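Local coordinates for putative nucleotide-diphospho-sugar transferase (Desulfovibrio desulfuricans subsp. desulfuricans, PDB 3CGX), which is of unproven function but probably transfers sugars from nucleotide-diphospho-sugar donors, at residues I135-D140 and L186-D191. Residues are numbered along the deposited sequence; the frame is centred on the assembly and turned at random.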
ATOM      1  N   ILE A 135      -5.759  11.402   1.507  1.00 22.25           N
ATOM      2  CA  ILE A 135      -4.490  10.943   2.100  1.00 22.95           C
ATOM      3  C   ILE A 135      -4.765  10.144   3.362  1.00 23.30           C
ATOM      4  O   ILE A 135      -5.650  10.494   4.133  1.00 23.54           O
ATOM      5  CB  ILE A 135      -3.543  12.144   2.381  1.00 25.18           C
ATOM      6  CG1 ILE A 135      -2.090  11.633   2.569  1.00 28.08           C
ATOM      7  CG2 ILE A 135      -4.094  13.035   3.583  1.00 20.08           C
ATOM      8  CD1 ILE A 135      -1.004  12.731   2.402  1.00 21.79           C
ATOM      9  N   GLY A 136      -4.053   9.027   3.535  1.00 21.99           N
ATOM     10  CA  GLY A 136      -4.202   8.234   4.724  1.00 22.94           C
ATOM     11  C   GLY A 136      -2.902   8.256   5.502  1.00 23.33           C
ATOM     12  O   GLY A 136      -1.855   7.801   5.001  1.00 24.42           O
ATOM     13  N   PRO A 137      -2.955   8.818   6.711  1.00 24.84           N
ATOM     14  CA  PRO A 137      -1.776   8.912   7.588  1.00 24.51           C
ATOM     15  C   PRO A 137      -1.400   7.571   8.165  1.00 23.28           C
ATOM     16  O   PRO A 137      -2.259   6.824   8.626  1.00 27.10           O
ATOM     17  CB  PRO A 137      -2.234   9.852   8.703  1.00 24.90           C
ATOM     18  CG  PRO A 137      -3.548  10.474   8.209  1.00 29.43           C
ATOM     19  CD  PRO A 137      -4.131   9.465   7.303  1.00 25.02           C
ATOM     20  N   ALA A 138      -0.102   7.280   8.132  1.00 27.68           N
ATOM     21  CA  ALA A 138       0.449   6.080   8.763  1.00 27.26           C
ATOM     22  C   ALA A 138       1.024   6.473  10.132  1.00 29.29           C
ATOM     23  O   ALA A 138       1.430   7.615  10.331  1.00 30.17           O
ATOM     24  CB  ALA A 138       1.539   5.447   7.872  1.00 29.31           C
ATOM     25  N   PHE A 139       1.044   5.535  11.067  1.00 31.63           N
ATOM     26  CA  PHE A 139       1.617   5.778  12.407  1.00 33.75           C
ATOM     27  C   PHE A 139       3.083   6.189  12.315  1.00 32.92           C
ATOM     28  O   PHE A 139       3.566   6.931  13.145  1.00 36.21           O
ATOM     29  CB  PHE A 139       1.582   4.529  13.255  1.00 37.03           C
ATOM     30  CG  PHE A 139       0.231   4.139  13.769  1.00 40.06           C
ATOM     31  CD1 PHE A 139      -0.943   4.565  13.170  1.00 42.98           C
ATOM     32  CD2 PHE A 139       0.147   3.232  14.829  1.00 52.66           C
ATOM     33  CE1 PHE A 139      -2.204   4.132  13.664  1.00 36.07           C
ATOM     34  CE2 PHE A 139      -1.084   2.805  15.310  1.00 52.07           C
ATOM     35  CZ  PHE A 139      -2.262   3.266  14.714  1.00 50.54           C
ATOM     36  N   ASP A 140       3.775   5.735  11.279  1.00 34.15           N
ATOM     37  CA  ASP A 140       5.240   5.947  11.145  1.00 35.72           C
ATOM     38  C   ASP A 140       5.666   7.322  10.584  1.00 33.60           C
ATOM     39  O   ASP A 140       6.859   7.601  10.437  1.00 34.97           O
ATOM     40  CB  ASP A 140       5.875   4.849  10.290  1.00 35.71           C
ATOM     41  CG  ASP A 140       5.588   5.018   8.792  1.00 43.73           C
ATOM     42  OD1 ASP A 140       4.906   6.006   8.375  1.00 44.27           O
ATOM     43  OD2 ASP A 140       6.087   4.164   8.028  1.00 53.59           O
ATOM     44  N   LEU A 186      -8.158  10.199   5.607  0.70 24.06           N
ATOM     45  CA  LEU A 186      -8.661   8.861   5.937  0.70 25.40           C
ATOM     46  C   LEU A 186      -8.128   8.523   7.304  0.70 25.37           C
ATOM     47  O   LEU A 186      -7.262   9.243   7.811  0.70 23.57           O
ATOM     48  CB  LEU A 186      -8.178   7.806   4.947  0.70 25.95           C
ATOM     49  CG  LEU A 186      -8.663   7.974   3.508  0.70 30.23           C
ATOM     50  CD1 LEU A 186      -7.838   7.091   2.612  0.70 27.49           C
ATOM     51  CD2 LEU A 186     -10.141   7.648   3.411  0.70 36.82           C
ATOM     52  N   PRO A 187      -8.629   7.436   7.921  1.00 27.05           N
ATOM     53  CA  PRO A 187      -8.176   7.082   9.260  1.00 26.88           C
ATOM     54  C   PRO A 187      -6.693   6.775   9.352  1.00 25.69           C
ATOM     55  O   PRO A 187      -6.090   6.277   8.412  1.00 23.63           O
ATOM     56  CB  PRO A 187      -8.988   5.801   9.557  1.00 26.81           C
ATOM     57  CG  PRO A 187     -10.182   5.904   8.706  1.00 30.71           C
ATOM     58  CD  PRO A 187      -9.669   6.495   7.453  1.00 27.17           C
ATOM     59  N   ASP A 188      -6.105   7.034  10.504  1.00 25.05           N
ATOM     60  CA  ASP A 188      -4.721   6.603  10.717  1.00 26.54           C
ATOM     61  C   ASP A 188      -4.654   5.048  10.704  1.00 26.31           C
ATOM     62  O   ASP A 188      -5.584   4.345  11.156  1.00 24.36           O
ATOM     63  CB  ASP A 188      -4.171   7.041  12.052  1.00 26.87           C
ATOM     64  CG  ASP A 188      -4.225   8.547  12.279  1.00 34.24           C
ATOM     65  OD1 ASP A 188      -4.550   9.342  11.382  1.00 29.74           O
ATOM     66  OD2 ASP A 188      -3.967   8.928  13.423  1.00 37.03           O
ATOM     67  N   TRP A 189      -3.560   4.525  10.167  1.00 26.17           N
ATOM     68  CA  TRP A 189      -3.359   3.079  10.106  1.00 25.18           C
ATOM     69  C   TRP A 189      -1.891   2.734  10.274  1.00 22.18           C
ATOM     70  O   TRP A 189      -1.017   3.558   9.981  1.00 27.12           O
ATOM     71  CB  TRP A 189      -3.864   2.500   8.775  1.00 23.85           C
ATOM     72  CG  TRP A 189      -4.512   1.129   8.936  1.00 23.54           C
ATOM     73  CD1 TRP A 189      -3.911  -0.097   8.798  1.00 22.22           C
ATOM     74  CD2 TRP A 189      -5.884   0.857   9.272  1.00 21.42           C
ATOM     75  NE1 TRP A 189      -4.816  -1.091   9.040  1.00 25.11           N
ATOM     76  CE2 TRP A 189      -6.046  -0.531   9.292  1.00 24.69           C
ATOM     77  CE3 TRP A 189      -6.998   1.662   9.536  1.00 21.05           C
ATOM     78  CZ2 TRP A 189      -7.266  -1.139   9.618  1.00 27.16           C
ATOM     79  CZ3 TRP A 189      -8.203   1.055   9.804  1.00 22.91           C
ATOM     80  CH2 TRP A 189      -8.329  -0.322   9.868  1.00 27.46           C
ATOM     81  N   ASN A 190      -1.630   1.558  10.834  1.00 23.95           N
ATOM     82  CA  ASN A 190      -0.227   1.054  11.024  1.00 25.67           C
ATOM     83  C   ASN A 190       0.257   0.135   9.927  1.00 24.60           C
ATOM     84  O   ASN A 190      -0.360  -0.876   9.617  1.00 27.07           O
ATOM     85  CB  ASN A 190      -0.040   0.322  12.365  1.00 29.92           C
ATOM     86  CG  ASN A 190       1.472   0.217  12.821  1.00 33.48           C
ATOM     87  OD1 ASN A 190       2.280   1.172  12.692  1.00 31.59           O
ATOM     88  ND2 ASN A 190       1.821  -0.927  13.405  1.00 32.78           N
ATOM     89  N   ASP A 191       1.390   0.516   9.355  1.00 23.58           N
ATOM     90  CA  ASP A 191       2.155  -0.321   8.436  1.00 27.31           C
ATOM     91  C   ASP A 191       2.787  -1.403   9.301  1.00 27.39           C
ATOM     92  O   ASP A 191       3.241  -1.122  10.418  1.00 29.57           O
ATOM     93  CB  ASP A 191       3.289   0.444   7.711  1.00 31.14           C
ATOM     94  CG  ASP A 191       2.774   1.512   6.680  1.00 35.59           C
ATOM     95  OD1 ASP A 191       2.158   1.162   5.654  1.00 35.35           O
ATOM     96  OD2 ASP A 191       3.042   2.712   6.877  1.00 40.22           O
TER
HETATM   97  O   HOH W   1       2.992   2.978   9.959  1.00 32.98           O
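Three backbone hydrogen bonds tie I135-D140 to L186-D191, which run in roughly the same direction. The L186 N-H...I135 O bond (2.9 Å) is almost straight, 178°, continuing the parallel pairing of strands 133-137 and 183-185 just past the end of the latter, the outermost strand on this side of the mixed sheet. Farther on, W189 N donates to P137 O (3.1 Å) and F139 N to W189 O, so W189 is gripped through both its N-H and its carbonyl around A138, a single parallel bridge. Each of these two carbonyl oxygens also takes a CA-H...O contact, P137 O from D188 CA and W189 O from A138 CA.

Among the side chains, F139 carries the main nonpolar contact. N190 CB sits over one face of its ring, 4.0 Å from the centroid and 16° off the normal, a CH-pi contact displaced toward the rim; D188 CB meets the ring edge at CE1. The N190 amide plane is turned 31° from the ring, with OD1 beside F139 CB while ND2 bonds D197. The P137 ring meets L186 O through CD (3.2 Å) and D188 OD1 through CG (3.5 Å), and A138 CB touches D191 OD2 (3.3 Å).

Polar bridging comes from a water that accepts from D140 N and from D191 N (3.0 Å). D191 OD2 and, weakly, N190 OD1 are among the acceptors competing for its protons. D140 OD1 is bonded to G142 N, and D191 also packs on D112.

Main-chain bonds thus extend the sheet edge into the loop leading to helix 195-204, where D140 OD2 and D191 OD2 bring like charges within 3.6 Å.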